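Local coordinates for protein SAM dependent methyltransferase (Agrobacterium tumefaciens, PDB 2IGT) that binds S-adenosylmethionine and probably transfers its methyl group to an acceptor substrate, at residues 34-39 / 302-307. Numbering follows the deposited sequence.
Sequences PVILES and ELVIRE
E38 and R306 both send CG anti to the backbone N (chi1 164° and -168°), which carries carboxylate and guanidinium out over the same face of a parallel strand pair. Here strand 30-39 adds an outer strand to the edge of the mixed sheet of a SAM-dependent methyltransferase, running alongside strand 297-306. The arginine chain then bends at chi3 (-67°) and grips the acid side-on: NE donates to E38 OE2 at 2.6 Å and NH2 to E38 OE1 at 3.0 Å. OE2 lies in the guanidinium plane but is itself approached from above the carboxylate, whereas NH2 reaches OE1 on its syn side, though also tilted from the carboxylate plane. R306 NH1 is bound separately by the carbonyl of G316, so all three guanidinium nitrogens have an acceptor.

Beneath this salt bridge, from L37 onward, the backbones form a regular parallel ladder. L37 bonds in both directions, its N to E302 O (2.9 Å) and its O to V304 N (2.8 Å); S39 repeats the pattern with V304 O and R306 N. On the E38 face, V304 CG2 packs against E38 CB at 3.7 Å, while V304 CG1 meets I36 CG2. The E302 carboxylate, on this face too, is bonded by S320 of the adjoining strand 318-328.

The other face carries L37, S39, L303 and I305. It turns inward, where helix 138-150 covers L37, S39 and L303 through H140, I138 and V139, and the side chain of L303 lies about 11 Å from bound S-adenosylmethionine. L303 CD1 touches L37 CB at 3.9 Å.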
ATOM      1  N   PRO A  34     -19.123  28.792  24.854  1.00 20.88           N
ATOM      2  CA  PRO A  34     -18.374  27.528  24.902  1.00 20.35           C
ATOM      3  C   PRO A  34     -18.847  26.705  26.081  1.00 20.39           C
ATOM      4  O   PRO A  34     -19.210  27.269  27.123  1.00 21.21           O
ATOM      5  CB  PRO A  34     -16.924  27.970  25.148  1.00 20.26           C
ATOM      6  CG  PRO A  34     -16.924  29.508  24.981  1.00 20.98           C
ATOM      7  CD  PRO A  34     -18.315  29.937  25.308  1.00 20.67           C
ATOM      8  N   VAL A  35     -18.913  25.393  25.904  1.00 20.04           N
ATOM      9  CA  VAL A  35     -19.099  24.484  27.036  1.00 19.49           C
ATOM     10  C   VAL A  35     -17.818  23.626  27.126  1.00 19.49           C
ATOM     11  O   VAL A  35     -17.401  22.972  26.150  1.00 18.44           O
ATOM     12  CB  VAL A  35     -20.391  23.608  26.895  1.00 19.16           C
ATOM     13  CG1 VAL A  35     -20.469  22.573  28.018  1.00 20.77           C
ATOM     14  CG2 VAL A  35     -21.677  24.484  26.944  1.00 20.78           C
ATOM     15  N   ILE A  36     -17.158  23.655  28.276  1.00 18.11           N
ATOM     16  CA  ILE A  36     -15.924  22.903  28.402  1.00 19.05           C
ATOM     17  C   ILE A  36     -16.278  21.646  29.202  1.00 19.98           C
ATOM     18  O   ILE A  36     -16.696  21.737  30.362  1.00 19.68           O
ATOM     19  CB  ILE A  36     -14.777  23.697  29.096  1.00 19.79           C
ATOM     20  CG1 ILE A  36     -14.479  25.040  28.377  1.00 19.76           C
ATOM     21  CG2 ILE A  36     -13.491  22.792  29.221  1.00 17.53           C
ATOM     22  CD1 ILE A  36     -14.085  24.896  26.869  1.00 19.60           C
ATOM     23  N   LEU A  37     -16.159  20.491  28.565  1.00 19.61           N
ATOM     24  CA  LEU A  37     -16.432  19.225  29.227  1.00 20.35           C
ATOM     25  C   LEU A  37     -15.128  18.679  29.751  1.00 21.03           C
ATOM     26  O   LEU A  37     -14.131  18.649  29.039  1.00 20.15           O
ATOM     27  CB  LEU A  37     -17.058  18.234  28.255  1.00 20.40           C
ATOM     28  CG  LEU A  37     -18.448  18.593  27.719  1.00 20.28           C
ATOM     29  CD1 LEU A  37     -18.839  17.482  26.723  1.00 21.82           C
ATOM     30  CD2 LEU A  37     -19.489  18.768  28.847  1.00 21.30           C
ATOM     31  N   GLU A  38     -15.129  18.271  31.012  1.00 22.05           N
ATOM     32  CA  GLU A  38     -13.893  17.862  31.651  1.00 23.21           C
ATOM     33  C   GLU A  38     -14.035  16.492  32.285  1.00 23.51           C
ATOM     34  O   GLU A  38     -15.019  16.197  32.953  1.00 22.28           O
ATOM     35  CB  GLU A  38     -13.460  18.910  32.692  1.00 23.16           C
ATOM     36  CG  GLU A  38     -12.417  18.431  33.673  1.00 24.78           C
ATOM     37  CD  GLU A  38     -11.886  19.548  34.581  1.00 25.87           C
ATOM     38  OE1 GLU A  38     -11.931  20.742  34.191  1.00 29.56           O
ATOM     39  OE2 GLU A  38     -11.398  19.222  35.678  1.00 28.31           O
ATOM     40  N   SER A  39     -13.022  15.673  32.070  1.00 24.72           N
ATOM     41  CA  SER A  39     -12.891  14.380  32.701  1.00 27.05           C
ATOM     42  C   SER A  39     -11.615  14.371  33.572  1.00 27.77           C
ATOM     43  O   SER A  39     -10.556  14.828  33.121  1.00 27.48           O
ATOM     44  CB  SER A  39     -12.739  13.346  31.582  1.00 26.58           C
ATOM     45  OG  SER A  39     -12.731  12.056  32.122  1.00 29.32           O
ATOM     46  N   GLU A 302     -14.879  22.270  23.963  1.00 18.46           N
ATOM     47  CA  GLU A 302     -13.744  21.357  23.979  1.00 18.76           C
ATOM     48  C   GLU A 302     -13.986  20.306  25.058  1.00 18.63           C
ATOM     49  O   GLU A 302     -14.631  20.585  26.071  1.00 18.87           O
ATOM     50  CB  GLU A 302     -12.427  22.123  24.209  1.00 18.15           C
ATOM     51  CG  GLU A 302     -12.107  23.009  23.008  1.00 19.56           C
ATOM     52  CD  GLU A 302     -10.789  23.742  23.074  1.00 20.53           C
ATOM     53  OE1 GLU A 302      -9.972  23.473  23.989  1.00 20.36           O
ATOM     54  OE2 GLU A 302     -10.587  24.594  22.176  1.00 19.44           O
ATOM     55  N   LEU A 303     -13.500  19.101  24.791  1.00 19.12           N
ATOM     56  CA  LEU A 303     -13.447  17.997  25.759  1.00 19.33           C
ATOM     57  C   LEU A 303     -12.002  17.904  26.267  1.00 19.24           C
ATOM     58  O   LEU A 303     -11.077  17.751  25.471  1.00 18.70           O
ATOM     59  CB  LEU A 303     -13.846  16.676  25.096  1.00 18.74           C
ATOM     60  CG  LEU A 303     -13.696  15.404  25.940  1.00 19.40           C
ATOM     61  CD1 LEU A 303     -14.619  15.442  27.180  1.00 18.95           C
ATOM     62  CD2 LEU A 303     -14.030  14.163  25.096  1.00 19.31           C
ATOM     63  N   VAL A 304     -11.828  17.994  27.589  1.00 18.79           N
ATOM     64  CA  VAL A 304     -10.494  18.089  28.164  1.00 19.16           C
ATOM     65  C   VAL A 304     -10.330  17.020  29.251  1.00 19.67           C
ATOM     66  O   VAL A 304     -11.327  16.508  29.814  1.00 19.93           O
ATOM     67  CB  VAL A 304     -10.217  19.512  28.737  1.00 18.56           C
ATOM     68  CG1 VAL A 304     -10.673  20.580  27.742  1.00 19.25           C
ATOM     69  CG2 VAL A 304     -10.948  19.727  30.054  1.00 17.63           C
ATOM     70  N   ILE A 305      -9.074  16.666  29.502  1.00 20.05           N
ATOM     71  CA  ILE A 305      -8.690  15.819  30.615  1.00 21.58           C
ATOM     72  C   ILE A 305      -7.886  16.696  31.571  1.00 22.00           C
ATOM     73  O   ILE A 305      -7.001  17.449  31.146  1.00 22.64           O
ATOM     74  CB  ILE A 305      -7.707  14.687  30.166  1.00 21.52           C
ATOM     75  CG1 ILE A 305      -8.341  13.767  29.107  1.00 23.24           C
ATOM     76  CG2 ILE A 305      -7.210  13.893  31.381  1.00 23.16           C
ATOM     77  CD1 ILE A 305      -7.300  12.883  28.322  1.00 22.94           C
ATOM     78  N   ARG A 306      -8.161  16.566  32.860  1.00 21.25           N
ATOM     79  CA  ARG A 306      -7.347  17.235  33.839  1.00 21.75           C
ATOM     80  C   ARG A 306      -6.355  16.243  34.462  1.00 20.97           C
ATOM     81  O   ARG A 306      -6.734  15.143  34.853  1.00 22.21           O
ATOM     82  CB  ARG A 306      -8.220  17.893  34.916  1.00 21.97           C
ATOM     83  CG  ARG A 306      -7.405  18.851  35.791  1.00 23.45           C
ATOM     84  CD  ARG A 306      -8.274  19.631  36.767  1.00 27.48           C
ATOM     85  NE  ARG A 306      -9.187  20.589  36.123  1.00 26.64           N
ATOM     86  CZ  ARG A 306      -8.872  21.847  35.818  1.00 28.57           C
ATOM     87  NH1 ARG A 306      -7.643  22.320  36.046  1.00 28.62           N
ATOM     88  NH2 ARG A 306      -9.783  22.630  35.251  1.00 26.64           N
ATOM     89  N   GLU A 307      -5.092  16.642  34.553  1.00 20.79           N
ATOM     90  CA  GLU A 307      -4.084  15.850  35.257  1.00 21.16           C
ATOM     91  C   GLU A 307      -4.610  15.455  36.624  1.00 21.17           C
ATOM     92  O   GLU A 307      -5.286  16.244  37.300  1.00 21.05           O
ATOM     93  CB  GLU A 307      -2.791  16.632  35.460  1.00 20.61           C
ATOM     94  CG  GLU A 307      -2.033  16.908  34.206  1.00 21.82           C
ATOM     95  CD  GLU A 307      -0.833  17.781  34.463  1.00 20.50           C
ATOM     96  OE1 GLU A 307      -0.885  18.633  35.392  1.00 21.08           O
ATOM     97  OE2 GLU A 307       0.139  17.622  33.703  1.00 19.98           O
TER